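Local coordinates for flagellar hook associated protein type 3 FlgL (Legionella pneumophila subsp. pneumophila, PDB 5YTI) that probably serves as a structural junction protein of the bacterial flagellum, helping to join the hook to the filament as a member of the flagellin family, at residues H88-I93 against Q301-N306; E105-L110 against K309-S314; P145-L150 against V155-S160; V238-T243 against I267-M272. One frame throughout, in Å; residues are numbered along the deposited sequence. Where two conformers were deposited one is given.

Interaction 1 (H88-I93 against Q301-N306); sequences HRLREI and QRMINN
The side chain of M303, deposited as selenomethionine, reaches from segment 301-306 to segment 88-93 and meets L90 and I93. Its first bond is directed at segment 88-93. CG lies beside the backbone N, anti to the carbonyl carbon. The chain then bends at its last torsion (chi3 59°), which turns the methyl CE across the line of the side chain. CE is the atom that does most of the touching. It comes against CD2 of L90 at 3.9 Å and against CG2 of I93 at 3.7 Å. The selenium stands further back, with M303 SE 4.2 Å from L90 CD2. L90 and M303 cross obliquely, and only the CD2 branch of L90 is used. I93 and M303 meet at about a right angle. CE also lies near the L90 carbonyl oxygen, a van der Waals neighbour. No hydrogen bond links the segments.

The closest pair of CA atoms, L90 CA and M303 CA, is 8.8 Å apart. This is helix-on-helix packing inside the alpha-helical bundle, a feature that the protein shares with flagellin. Helix 49-96 supplies the first segment and helix 296-307 the second. L90 also touches V300, one turn before M303, and L117 of helix 104-125. I93 also touches L307 of helix 296-307.

Within segment 88-93, I93 CG1 lies 3.6 Å above the plane of the R89 guanidinium, over its centre. R89 forms a salt bridge with E113 of helix 104-125. Its bridge to E92 is long.

Interaction 2 (E105-L110 against K309-S314); sequences EDRKTL and KPYTSS
R107 and Y311 carry this contact, with the arginine laid over one face of the tyrosine ring. Both residues send their first bond toward the other segment. From CB the R107 chain runs on through an extended CG and then bends at chi3 (105°), which turns the guanidinium flat over the ring. CD already rests on the aromatic face. It is 3.5 Å from Y311 CD2 and makes a CH-pi contact. NE comes next and lies over the centre of the ring, 3.4 Å above its plane. CZ lies over the same face, with R107 CZ 3.4 Å from Y311 CD1. NH1 continues past it, 3.5 Å from Y311 CE1. NH2 turns back over the root of the ring, 3.7 Å from Y311 CB. The two planes are only 4° apart, so this is a parallel stack. It is also a cation-pi pair, with CZ 3.7 Å from the Y311 ring centroid and 22° off the ring normal.

The Y311 side chain leaves its backbone with CG beside the carbonyl carbon, which turns one face of the ring to the arginine. The polar end of R107 has its anchor outside the two segments: NH1 donates to the carbonyl of A97. That bond probably helps to fix the rotation of the flat group. K309 adds a marginal approach through its carbonyl oxygen.

R107 belongs to helix 104-125. Y311 belongs to the loop between helix 296-307 and helix 316-374. Both side chains touch T320 of helix 316-374, and R107 also touches L307. The stack joins this loop to helix 104-125, beside helix 316-374.

Interaction 3 (P145-L150 against V155-S160); sequences PVSLNL and VYNGDS
P145 overlaps the ring of Y156 through its CB, which is 3.7 Å from Y156 CE1. V146 comes to the edge of the same ring, near its plane, with its CG2 methyl 4.4 Å from Y156 CD1. Y156 has CG anti to its backbone N (chi1 176°), and this places the ring beside P145. The backbone N of G158 lies over one face of the ring.

The segments form a short antiparallel beta hairpin. V146 and Y156 are a non-hydrogen-bonded pair, with both side chains on one face of the sheet. S147 and V155 are the hydrogen-bonded pair, and their side chains take the other face. V155 N gives a bond of 2.9 Å to S147 O. The return bond, S147 N to V155 O, is weak at 3.3 Å. Beyond the strand one more backbone bond forms: N157 N donates to P145 O at 2.7 Å, nearly straight at 171°.

A side-chain bond joins the S147 face to the loop. S147 OG donates to N157 OD1 at 3.0 Å, in the plane of the amide and on a lone pair. At the turn end, N149 crosses V155 at about a right angle, and N149 ND2 is 3.9 Å from V155 CG1. N149 OD1 takes a weak bond from G152 N within the turn. F164 of the second subunit packs against N149, and S160 of that subunit against Y156.

The V146 face lies on helix 104-125, at L122 and A125, and V146 N bonds to N126 OD1. Y156 packs on D180 and M184 of helix 179-184.

Interaction 4 (V238-T243 against I267-M272); sequences VMVSGT and IGFNGM
V238 and V240 face I267 and F269 from strands that are not hydrogen-bonded to each other. The backbones run in much the same direction and stay well apart, with V240 CA 8.5 Å from F269 CA. Just after F269 the chain reverses through N270 and G271, both with positive phi. The reversal is closed by M272 N to F269 O at 2.7 Å and by F269 N to M272 O.

All four facing side chains start toward the other segment. V240 sets its CG1 methyl over the centre of one face of the F269 ring. This is a CH-pi contact, with V240 CG1 3.9 Å from the ring centroid and 8° off the normal. CG2 reaches the rim, 4.1 Å from F269 CE1. The phenylalanine holds CG between its backbone N and carbonyl carbon (chi1 58°), which lays the ring across the valine. V238 CG1 meets I267 CG2 more loosely, at 4.4 Å. Y224 also meets the F269 ring, and M226 touches I267.

Strand 236-242 belongs to a five-stranded antiparallel sheet and strand 266-269 to a three-stranded one. Apolar residues packed face to face here are consistent with a beta-sandwich-like core between the two sheets.

Interactions 1 and 2 are neighbours, with centres 13 Å apart. They touch: N306 O lies 3.6 Å from R107 NH2, and I93 CG2 lies 4.2 Å from L110 CB. Their segments interleave in sequence, so together they tie helices 49-96 and 104-125 to helix 296-307 and the loop after it. Interaction 3 is nested inside both loops. Its centre is 22 Å from that of interaction 1, and the nearest atoms are about 5 Å apart. Interaction 4 belongs to the separate beta region inserted between the helices. Its nearest atoms are about 16 Å from interaction 1 and about 27 Å from interaction 3.

Interaction 1 (H88-I93 against Q301-N306)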
loop_
_atom_site.group_PDB
_atom_site.type_symbol
_atom_site.label_atom_id
_atom_site.label_comp_id
_atom_site.label_asym_id
_atom_site.label_seq_id
_atom_site.Cartn_x
_atom_site.Cartn_y
_atom_site.Cartn_z
ATOM N N HIS A 88 4.718 -7.537 -16.656
ATOM C CA HIS A 88 3.760 -7.486 -17.775
ATOM C C HIS A 88 3.432 -8.886 -18.267
ATOM O O HIS A 88 2.310 -9.183 -18.696
ATOM C CB HIS A 88 4.284 -6.631 -18.939
ATOM C CG HIS A 88 3.845 -5.199 -18.871
ATOM N ND1 HIS A 88 4.609 -4.159 -19.355
ATOM C CD2 HIS A 88 2.731 -4.634 -18.340
ATOM C CE1 HIS A 88 3.977 -3.018 -19.146
ATOM N NE2 HIS A 88 2.843 -3.276 -18.520
ATOM N N ARG A 89 4.448 -9.731 -18.162
ATOM C CA ARG A 89 4.405 -11.103 -18.589
ATOM C C ARG A 89 3.736 -11.887 -17.478
ATOM O O ARG A 89 2.829 -12.675 -17.755
ATOM C CB ARG A 89 5.829 -11.629 -18.899
ATOM C CG ARG A 89 5.961 -13.115 -19.270
ATOM C CD ARG A 89 5.078 -13.569 -20.445
ATOM N NE ARG A 89 5.030 -15.038 -20.531
ATOM C CZ ARG A 89 3.983 -15.752 -20.966
ATOM N NH1 ARG A 89 2.884 -15.161 -21.402
ATOM N NH2 ARG A 89 4.032 -17.075 -20.975
ATOM N N LEU A 90 4.135 -11.665 -16.228
ATOM C CA LEU A 90 3.418 -12.296 -15.126
ATOM C C LEU A 90 1.913 -12.019 -15.233
ATOM O O LEU A 90 1.087 -12.809 -14.776
ATOM C CB LEU A 90 3.965 -11.829 -13.776
ATOM C CG LEU A 90 5.327 -12.434 -13.403
ATOM C CD1 LEU A 90 6.040 -11.592 -12.368
ATOM C CD2 LEU A 90 5.177 -13.872 -12.923
ATOM N N ARG A 91 1.539 -10.903 -15.843
ATOM C CA ARG A 91 0.131 -10.572 -15.947
ATOM C C ARG A 91 -0.513 -11.367 -17.077
ATOM O O ARG A 91 -1.647 -11.820 -16.955
ATOM C CB ARG A 91 -0.052 -9.069 -16.152
ATOM C CG ARG A 91 -1.411 -8.764 -16.702
ATOM C CD ARG A 91 -1.876 -7.354 -16.471
ATOM N NE ARG A 91 -3.228 -7.258 -17.017
ATOM C CZ ARG A 91 -4.082 -6.298 -16.708
ATOM N NH1 ARG A 91 -3.709 -5.323 -15.878
ATOM N NH2 ARG A 91 -5.294 -6.305 -17.234
ATOM N N GLU A 92 0.213 -11.516 -18.182
ATOM C CA GLU A 92 -0.222 -12.381 -19.292
ATOM C C GLU A 92 -0.455 -13.766 -18.709
ATOM O O GLU A 92 -1.569 -14.294 -18.776
ATOM C CB GLU A 92 0.817 -12.452 -20.425
ATOM C CG GLU A 92 0.975 -11.194 -21.290
ATOM C CD GLU A 92 1.983 -11.314 -22.435
ATOM O OE1 GLU A 92 3.231 -11.392 -22.250
ATOM O OE2 GLU A 92 1.511 -11.283 -23.573
ATOM N N ILE A 93 0.580 -14.321 -18.078
ATOM C CA ILE A 93 0.481 -15.603 -17.355
ATOM C C ILE A 93 -0.732 -15.691 -16.413
ATOM O O ILE A 93 -1.501 -16.629 -16.524
ATOM C CB ILE A 93 1.762 -15.935 -16.546
ATOM C CG1 ILE A 93 2.909 -16.269 -17.485
ATOM C CG2 ILE A 93 1.524 -17.122 -15.619
ATOM C CD1 ILE A 93 4.241 -16.550 -16.806
ATOM N N GLN A 301 4.949 -16.035 -5.735
ATOM C CA GLN A 301 4.994 -17.333 -5.049
ATOM C C GLN A 301 3.622 -17.941 -5.049
ATOM O O GLN A 301 3.473 -19.151 -5.207
ATOM C CB GLN A 301 5.459 -17.195 -3.599
ATOM C CG GLN A 301 6.877 -16.654 -3.459
ATOM C CD GLN A 301 7.475 -16.921 -2.102
ATOM O OE1 GLN A 301 8.350 -17.777 -1.987
ATOM N NE2 GLN A 301 7.020 -16.194 -1.071
ATOM N N ARG A 302 2.633 -17.071 -4.872
ATOM C CA ARG A 302 1.233 -17.435 -4.842
ATOM C C ARG A 302 0.672 -17.793 -6.214
ATOM O O ARG A 302 -0.216 -18.647 -6.310
ATOM C CB ARG A 302 0.415 -16.284 -4.278
ATOM C CG ARG A 302 0.437 -16.145 -2.759
ATOM C CD ARG A 302 -0.956 -15.798 -2.259
ATOM N NE ARG A 302 -1.185 -14.375 -2.040
ATOM C CZ ARG A 302 -2.386 -13.789 -2.048
ATOM N NH1 ARG A 302 -2.445 -12.492 -1.821
ATOM N NH2 ARG A 302 -3.516 -14.458 -2.304
HETATM N N MSE A 303 1.144 -17.139 -7.275
HETATM C CA MSE A 303 0.634 -17.457 -8.611
HETATM C C MSE A 303 1.092 -18.839 -8.964
HETATM O O MSE A 303 0.359 -19.586 -9.622
HETATM C CB MSE A 303 1.094 -16.494 -9.679
HETATM C CG MSE A 303 0.370 -15.154 -9.731
HETATM SE SE MSE A 303 1.517 -14.037 -10.896
HETATM C CE MSE A 303 1.507 -15.102 -12.532
ATOM N N ILE A 304 2.301 -19.174 -8.504
ATOM C CA ILE A 304 2.891 -20.522 -8.657
ATOM C C ILE A 304 2.124 -21.610 -7.850
ATOM O O ILE A 304 1.734 -22.652 -8.392
ATOM C CB ILE A 304 4.373 -20.551 -8.209
ATOM C CG1 ILE A 304 5.268 -19.720 -9.135
ATOM C CG2 ILE A 304 4.882 -21.980 -8.099
ATOM C CD1 ILE A 304 6.662 -19.454 -8.559
ATOM N N ASN A 305 1.914 -21.392 -6.557
ATOM C CA ASN A 305 1.113 -22.332 -5.799
ATOM C C ASN A 305 -0.191 -22.602 -6.530
ATOM O O ASN A 305 -0.616 -23.739 -6.580
ATOM C CB ASN A 305 0.799 -21.819 -4.402
ATOM C CG ASN A 305 2.029 -21.718 -3.519
ATOM O OD1 ASN A 305 1.931 -21.315 -2.364
ATOM N ND2 ASN A 305 3.193 -22.074 -4.054
ATOM N N ASN A 306 -0.805 -21.572 -7.111
ATOM C CA ASN A 306 -2.129 -21.695 -7.727
ATOM C C ASN A 306 -2.106 -22.435 -9.070
ATOM O O ASN A 306 -2.963 -23.248 -9.383
ATOM C CB ASN A 306 -2.685 -20.301 -7.965
ATOM C CG ASN A 306 -4.169 -20.227 -7.733
ATOM O OD1 ASN A 306 -4.631 -20.535 -6.652
ATOM N ND2 ASN A 306 -4.920 -19.794 -8.740
#

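Interaction 2 (E105-L110 against K309-S314)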
loop_
_atom_site.group_PDB
_atom_site.type_symbol
_atom_site.label_atom_id
_atom_site.label_comp_id
_atom_site.label_asym_id
_atom_site.label_seq_id
_atom_site.Cartn_x
_atom_site.Cartn_y
_atom_site.Cartn_z
ATOM N N GLU A 105 -1.149 -29.746 -17.713
ATOM C CA GLU A 105 0.234 -29.736 -18.210
ATOM C C GLU A 105 0.660 -28.342 -18.635
ATOM O O GLU A 105 1.792 -27.922 -18.389
ATOM C CB GLU A 105 0.375 -30.687 -19.407
ATOM C CG GLU A 105 1.807 -30.996 -19.836
ATOM C CD GLU A 105 1.872 -31.757 -21.164
ATOM O OE1 GLU A 105 2.249 -32.958 -21.141
ATOM O OE2 GLU A 105 1.544 -31.165 -22.233
ATOM N N ASP A 106 -0.238 -27.637 -19.310
ATOM C CA ASP A 106 0.054 -26.285 -19.746
ATOM C C ASP A 106 0.372 -25.420 -18.507
ATOM O O ASP A 106 1.331 -24.641 -18.497
ATOM C CB ASP A 106 -1.147 -25.707 -20.517
ATOM C CG ASP A 106 -1.269 -26.242 -21.951
ATOM O OD1 ASP A 106 -0.309 -26.064 -22.746
ATOM O OD2 ASP A 106 -2.357 -26.796 -22.292
ATOM N N ARG A 107 -0.439 -25.589 -17.463
ATOM C CA ARG A 107 -0.394 -24.726 -16.288
ATOM C C ARG A 107 0.828 -25.041 -15.477
ATOM O O ARG A 107 1.489 -24.139 -15.003
ATOM C CB ARG A 107 -1.665 -24.869 -15.430
ATOM C CG ARG A 107 -2.925 -24.319 -16.101
ATOM C CD ARG A 107 -4.245 -24.676 -15.405
ATOM N NE ARG A 107 -4.814 -23.554 -14.664
ATOM C CZ ARG A 107 -4.669 -23.392 -13.354
ATOM N NH1 ARG A 107 -5.201 -22.336 -12.739
ATOM N NH2 ARG A 107 -3.991 -24.289 -12.644
ATOM N N LYS A 108 1.156 -26.317 -15.328
ATOM C CA LYS A 108 2.305 -26.672 -14.502
ATOM C C LYS A 108 3.550 -26.194 -15.204
ATOM O O LYS A 108 4.601 -26.074 -14.583
ATOM C CB LYS A 108 2.376 -28.185 -14.119
ATOM C CG LYS A 108 2.683 -29.209 -15.232
ATOM C CD LYS A 108 3.410 -30.497 -14.762
ATOM C CE LYS A 108 4.875 -30.557 -15.244
ATOM N NZ LYS A 108 5.694 -31.697 -14.724
ATOM N N THR A 109 3.427 -25.889 -16.492
ATOM C CA THR A 109 4.570 -25.354 -17.248
ATOM C C THR A 109 4.742 -23.818 -17.032
ATOM O O THR A 109 5.891 -23.313 -16.925
ATOM C CB THR A 109 4.508 -25.725 -18.755
ATOM O OG1 THR A 109 4.451 -27.159 -18.907
ATOM C CG2 THR A 109 5.744 -25.200 -19.475
ATOM N N LEU A 110 3.604 -23.107 -16.950
ATOM C CA LEU A 110 3.576 -21.684 -16.599
ATOM C C LEU A 110 4.111 -21.481 -15.195
ATOM O O LEU A 110 4.868 -20.556 -14.938
ATOM C CB LEU A 110 2.151 -21.118 -16.717
ATOM C CG LEU A 110 1.589 -21.144 -18.150
ATOM C CD1 LEU A 110 0.229 -20.503 -18.280
ATOM C CD2 LEU A 110 2.524 -20.468 -19.101
ATOM N N LYS A 309 -2.311 -26.133 -8.396
ATOM C CA LYS A 309 -3.441 -26.777 -7.740
ATOM C C LYS A 309 -4.064 -27.761 -8.710
ATOM O O LYS A 309 -3.913 -27.605 -9.905
ATOM C CB LYS A 309 -4.521 -25.758 -7.338
ATOM C CG LYS A 309 -4.104 -24.731 -6.301
ATOM C CD LYS A 309 -3.911 -25.343 -4.922
ATOM C CE LYS A 309 -2.620 -24.841 -4.274
ATOM N NZ LYS A 309 -2.300 -25.527 -2.993
ATOM N N PRO A 310 -4.784 -28.765 -8.198
ATOM C CA PRO A 310 -5.631 -29.559 -9.086
ATOM C C PRO A 310 -6.566 -28.678 -9.913
ATOM O O PRO A 310 -7.269 -27.854 -9.353
ATOM C CB PRO A 310 -6.449 -30.428 -8.109
ATOM C CG PRO A 310 -5.640 -30.505 -6.858
ATOM C CD PRO A 310 -4.811 -29.247 -6.800
ATOM N N TYR A 311 -6.562 -28.877 -11.226
ATOM C CA TYR A 311 -7.403 -28.126 -12.175
ATOM C C TYR A 311 -7.895 -29.112 -13.257
ATOM O O TYR A 311 -7.497 -29.009 -14.437
ATOM C CB TYR A 311 -6.587 -26.963 -12.816
ATOM C CG TYR A 311 -7.351 -25.794 -13.506
ATOM C CD1 TYR A 311 -7.782 -24.677 -12.779
ATOM C CD2 TYR A 311 -7.573 -25.782 -14.880
ATOM C CE1 TYR A 311 -8.441 -23.616 -13.388
ATOM C CE2 TYR A 311 -8.232 -24.721 -15.491
ATOM C CZ TYR A 311 -8.659 -23.644 -14.741
ATOM O OH TYR A 311 -9.302 -22.597 -15.345
ATOM N N THR A 312 -8.722 -30.087 -12.850
ATOM C CA THR A 312 -9.380 -31.031 -13.791
ATOM C C THR A 312 -10.923 -31.015 -13.649
ATOM O O THR A 312 -11.639 -30.838 -14.626
ATOM C CB THR A 312 -8.816 -32.472 -13.649
ATOM O OG1 THR A 312 -8.513 -32.737 -12.274
ATOM C CG2 THR A 312 -7.525 -32.663 -14.498
ATOM N N SER A 313 -11.422 -31.153 -12.428
ATOM C CA SER A 313 -12.854 -31.136 -12.178
ATOM C C SER A 313 -13.355 -29.708 -11.908
ATOM O O SER A 313 -12.686 -28.952 -11.200
ATOM C CB SER A 313 -13.193 -32.056 -10.980
ATOM O OG SER A 313 -13.301 -31.353 -9.746
ATOM N N SER A 314 -14.531 -29.369 -12.459
ATOM C CA SER A 314 -15.258 -28.103 -12.191
ATOM C C SER A 314 -15.190 -27.565 -10.777
ATOM O O SER A 314 -15.281 -26.354 -10.571
ATOM C CB SER A 314 -16.740 -28.280 -12.491
ATOM O OG SER A 314 -16.966 -28.222 -13.875
#

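Interaction 3 (P145-L150 against V155-S160)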
loop_
_atom_site.group_PDB
_atom_site.type_symbol
_atom_site.label_atom_id
_atom_site.label_comp_id
_atom_site.label_asym_id
_atom_site.label_seq_id
_atom_site.Cartn_x
_atom_site.Cartn_y
_atom_site.Cartn_z
ATOM N N PRO A 145 19.600 -6.600 -0.222
ATOM C CA PRO A 145 18.318 -6.104 0.291
ATOM C C PRO A 145 17.245 -7.160 0.527
ATOM O O PRO A 145 16.580 -7.112 1.553
ATOM C CB PRO A 145 17.870 -5.085 -0.772
ATOM C CG PRO A 145 18.757 -5.294 -1.945
ATOM C CD PRO A 145 20.039 -5.866 -1.415
ATOM N N VAL A 146 17.071 -8.088 -0.420
ATOM C CA VAL A 146 16.009 -9.087 -0.350
ATOM C C VAL A 146 16.543 -10.508 -0.356
ATOM O O VAL A 146 17.272 -10.908 -1.289
ATOM C CB VAL A 146 15.048 -8.948 -1.526
ATOM C CG1 VAL A 146 13.790 -9.773 -1.278
ATOM C CG2 VAL A 146 14.662 -7.491 -1.720
ATOM N N SER A 147 16.166 -11.254 0.692
ATOM C CA SER A 147 16.504 -12.672 0.841
ATOM C C SER A 147 15.315 -13.446 1.413
ATOM O O SER A 147 14.307 -12.847 1.774
ATOM C CB SER A 147 17.693 -12.836 1.772
ATOM O OG SER A 147 17.337 -12.501 3.106
ATOM N N LEU A 148 15.453 -14.765 1.532
ATOM C CA LEU A 148 14.372 -15.639 1.999
ATOM C C LEU A 148 14.731 -16.409 3.279
ATOM O O LEU A 148 15.503 -17.361 3.225
ATOM C CB LEU A 148 14.003 -16.599 0.853
ATOM C CG LEU A 148 13.576 -18.064 1.091
ATOM C CD1 LEU A 148 12.268 -18.383 0.362
ATOM C CD2 LEU A 148 14.686 -19.043 0.680
ATOM N N ASN A 149 14.184 -16.022 4.432
ATOM C CA ASN A 149 14.510 -16.760 5.659
ATOM C C ASN A 149 14.057 -18.239 5.540
ATOM O O ASN A 149 13.463 -18.646 4.521
ATOM C CB ASN A 149 13.994 -16.063 6.945
ATOM C CG ASN A 149 12.484 -15.829 6.962
ATOM O OD1 ASN A 149 11.742 -16.325 6.116
ATOM N ND2 ASN A 149 12.022 -15.069 7.967
ATOM N N LEU A 150 14.380 -19.053 6.546
ATOM C CA LEU A 150 13.937 -20.446 6.540
ATOM C C LEU A 150 12.486 -20.527 6.994
ATOM O O LEU A 150 11.807 -21.506 6.680
ATOM C CB LEU A 150 14.858 -21.344 7.372
ATOM C CG LEU A 150 16.301 -21.444 6.823
ATOM C CD1 LEU A 150 17.088 -22.505 7.589
ATOM C CD2 LEU A 150 16.370 -21.691 5.306
ATOM N N VAL A 155 12.065 -11.527 3.119
ATOM C CA VAL A 155 12.188 -10.329 3.982
ATOM C C VAL A 155 13.126 -9.298 3.362
ATOM O O VAL A 155 13.861 -9.590 2.423
ATOM C CB VAL A 155 12.712 -10.642 5.419
ATOM C CG1 VAL A 155 11.840 -11.683 6.103
ATOM C CG2 VAL A 155 14.176 -11.085 5.412
ATOM N N TYR A 156 13.109 -8.097 3.935
ATOM C CA TYR A 156 13.929 -6.979 3.477
ATOM C C TYR A 156 14.930 -6.585 4.576
ATOM O O TYR A 156 14.561 -6.291 5.729
ATOM C CB TYR A 156 13.018 -5.801 3.089
ATOM C CG TYR A 156 13.760 -4.562 2.703
ATOM C CD1 TYR A 156 14.481 -4.504 1.524
ATOM C CD2 TYR A 156 13.743 -3.449 3.513
ATOM C CE1 TYR A 156 15.174 -3.365 1.173
ATOM C CE2 TYR A 156 14.435 -2.298 3.173
ATOM C CZ TYR A 156 15.146 -2.264 2.003
ATOM O OH TYR A 156 15.840 -1.138 1.667
ATOM N N ASN A 157 16.202 -6.602 4.202
ATOM C CA ASN A 157 17.297 -6.450 5.157
ATOM C C ASN A 157 17.946 -5.076 5.032
ATOM O O ASN A 157 18.952 -4.786 5.682
ATOM C CB ASN A 157 18.354 -7.559 4.963
ATOM C CG ASN A 157 17.738 -8.938 4.913
ATOM O OD1 ASN A 157 17.883 -9.633 3.913
ATOM N ND2 ASN A 157 17.014 -9.331 5.976
ATOM N N GLY A 158 17.374 -4.232 4.194
ATOM C CA GLY A 158 17.838 -2.862 4.112
ATOM C C GLY A 158 17.142 -2.003 5.153
ATOM O O GLY A 158 16.630 -2.527 6.167
ATOM N N ASP A 159 17.158 -0.682 4.893
ATOM C CA ASP A 159 16.369 0.332 5.644
ATOM C C ASP A 159 15.603 1.241 4.674
ATOM O O ASP A 159 15.697 1.087 3.429
ATOM C CB ASP A 159 17.244 1.163 6.620
ATOM C CG ASP A 159 18.216 2.120 5.913
ATOM O OD1 ASP A 159 17.900 2.581 4.809
ATOM O OD2 ASP A 159 19.297 2.435 6.470
ATOM N N SER A 160 14.842 2.181 5.234
ATOM C CA SER A 160 14.123 3.137 4.396
ATOM C C SER A 160 14.830 4.483 4.178
ATOM O O SER A 160 14.138 5.454 4.055
ATOM C CB SER A 160 12.734 3.405 4.991
ATOM O OG SER A 160 12.009 2.211 5.221
#

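Interaction 4 (V238-T243 against I267-M272)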
loop_
_atom_site.group_PDB
_atom_site.type_symbol
_atom_site.label_atom_id
_atom_site.label_comp_id
_atom_site.label_asym_id
_atom_site.label_seq_id
_atom_site.Cartn_x
_atom_site.Cartn_y
_atom_site.Cartn_z
ATOM N N VAL A 238 -27.463 -15.670 1.204
ATOM C CA VAL A 238 -26.112 -15.123 1.408
ATOM C C VAL A 238 -26.050 -14.308 2.679
ATOM O O VAL A 238 -26.834 -13.346 2.864
ATOM C CB VAL A 238 -25.697 -14.199 0.234
ATOM C CG1 VAL A 238 -24.393 -13.457 0.513
ATOM C CG2 VAL A 238 -25.557 -15.006 -1.027
HETATM N N MSE A 239 -25.110 -14.676 3.548
HETATM C CA MSE A 239 -24.992 -13.991 4.829
HETATM C C MSE A 239 -23.622 -13.450 5.006
HETATM O O MSE A 239 -22.648 -14.015 4.529
HETATM C CB MSE A 239 -25.382 -14.948 5.934
HETATM C CG MSE A 239 -26.896 -15.035 5.859
HETATM SE SE MSE A 239 -27.616 -16.278 7.185
HETATM C CE MSE A 239 -26.852 -17.962 6.478
ATOM N N VAL A 240 -23.553 -12.317 5.682
ATOM C CA VAL A 240 -22.276 -11.711 6.007
ATOM C C VAL A 240 -22.304 -11.139 7.405
ATOM O O VAL A 240 -23.254 -10.449 7.810
ATOM C CB VAL A 240 -21.908 -10.587 5.003
ATOM C CG1 VAL A 240 -20.705 -9.786 5.475
ATOM C CG2 VAL A 240 -21.617 -11.174 3.634
ATOM N N SER A 241 -21.249 -11.429 8.137
ATOM C CA SER A 241 -21.092 -10.859 9.450
ATOM C C SER A 241 -19.610 -10.653 9.629
ATOM O O SER A 241 -18.839 -10.964 8.739
ATOM C CB SER A 241 -21.629 -11.811 10.499
ATOM O OG SER A 241 -20.770 -12.937 10.532
ATOM N N GLY A 242 -19.210 -10.145 10.785
ATOM C CA GLY A 242 -17.839 -9.713 10.950
ATOM C C GLY A 242 -17.525 -9.494 12.403
ATOM O O GLY A 242 -18.408 -9.220 13.203
ATOM N N THR A 243 -16.251 -9.605 12.726
ATOM C CA THR A 243 -15.824 -9.612 14.079
ATOM C C THR A 243 -16.384 -8.416 14.794
ATOM O O THR A 243 -17.044 -8.585 15.801
ATOM C CB THR A 243 -14.311 -9.543 14.197
ATOM O OG1 THR A 243 -13.722 -10.450 13.269
ATOM C CG2 THR A 243 -13.889 -9.893 15.612
ATOM N N ILE A 267 -23.292 -8.099 -4.523
ATOM C CA ILE A 267 -23.499 -8.130 -3.099
ATOM C C ILE A 267 -22.761 -6.942 -2.522
ATOM O O ILE A 267 -21.589 -6.740 -2.806
ATOM C CB ILE A 267 -22.891 -9.377 -2.473
ATOM C CG1 ILE A 267 -23.300 -10.614 -3.262
ATOM C CG2 ILE A 267 -23.341 -9.474 -1.040
ATOM C CD1 ILE A 267 -24.805 -10.776 -3.404
ATOM N N GLY A 268 -23.449 -6.144 -1.718
ATOM C CA GLY A 268 -22.841 -4.953 -1.168
ATOM C C GLY A 268 -23.113 -4.777 0.312
ATOM O O GLY A 268 -24.253 -4.987 0.800
ATOM N N PHE A 269 -22.053 -4.375 1.005
ATOM C CA PHE A 269 -22.122 -4.041 2.403
ATOM C C PHE A 269 -21.009 -3.078 2.807
ATOM O O PHE A 269 -19.931 -3.029 2.215
ATOM C CB PHE A 269 -22.096 -5.316 3.271
ATOM C CG PHE A 269 -20.880 -6.182 3.066
ATOM C CD1 PHE A 269 -20.845 -7.120 2.056
ATOM C CD2 PHE A 269 -19.769 -6.062 3.901
ATOM C CE1 PHE A 269 -19.739 -7.922 1.884
ATOM C CE2 PHE A 269 -18.625 -6.833 3.699
ATOM C CZ PHE A 269 -18.618 -7.772 2.694
ATOM N N ASN A 270 -21.288 -2.333 3.865
ATOM C CA ASN A 270 -20.390 -1.320 4.421
ATOM C C ASN A 270 -19.423 -0.753 3.384
ATOM O O ASN A 270 -18.219 -0.978 3.441
ATOM C CB ASN A 270 -19.619 -1.906 5.597
ATOM C CG ASN A 270 -20.475 -2.160 6.792
ATOM O OD1 ASN A 270 -21.599 -1.667 6.895
ATOM N ND2 ASN A 270 -19.923 -2.902 7.739
ATOM N N GLY A 271 -19.979 -0.057 2.417
ATOM C CA GLY A 271 -19.179 0.590 1.390
ATOM C C GLY A 271 -18.516 -0.252 0.322
ATOM O O GLY A 271 -17.822 0.303 -0.508
HETATM N N MSE A 272 -18.703 -1.570 0.319
HETATM C CA MSE A 272 -17.972 -2.446 -0.624
HETATM C C MSE A 272 -18.943 -3.184 -1.505
HETATM O O MSE A 272 -20.054 -3.467 -1.071
HETATM C CB MSE A 272 -17.100 -3.483 0.101
HETATM C CG MSE A 272 -16.122 -2.913 1.126
HETATM SE SE MSE A 272 -15.629 -4.284 2.462
HETATM C CE MSE A 272 -14.207 -3.269 3.318
#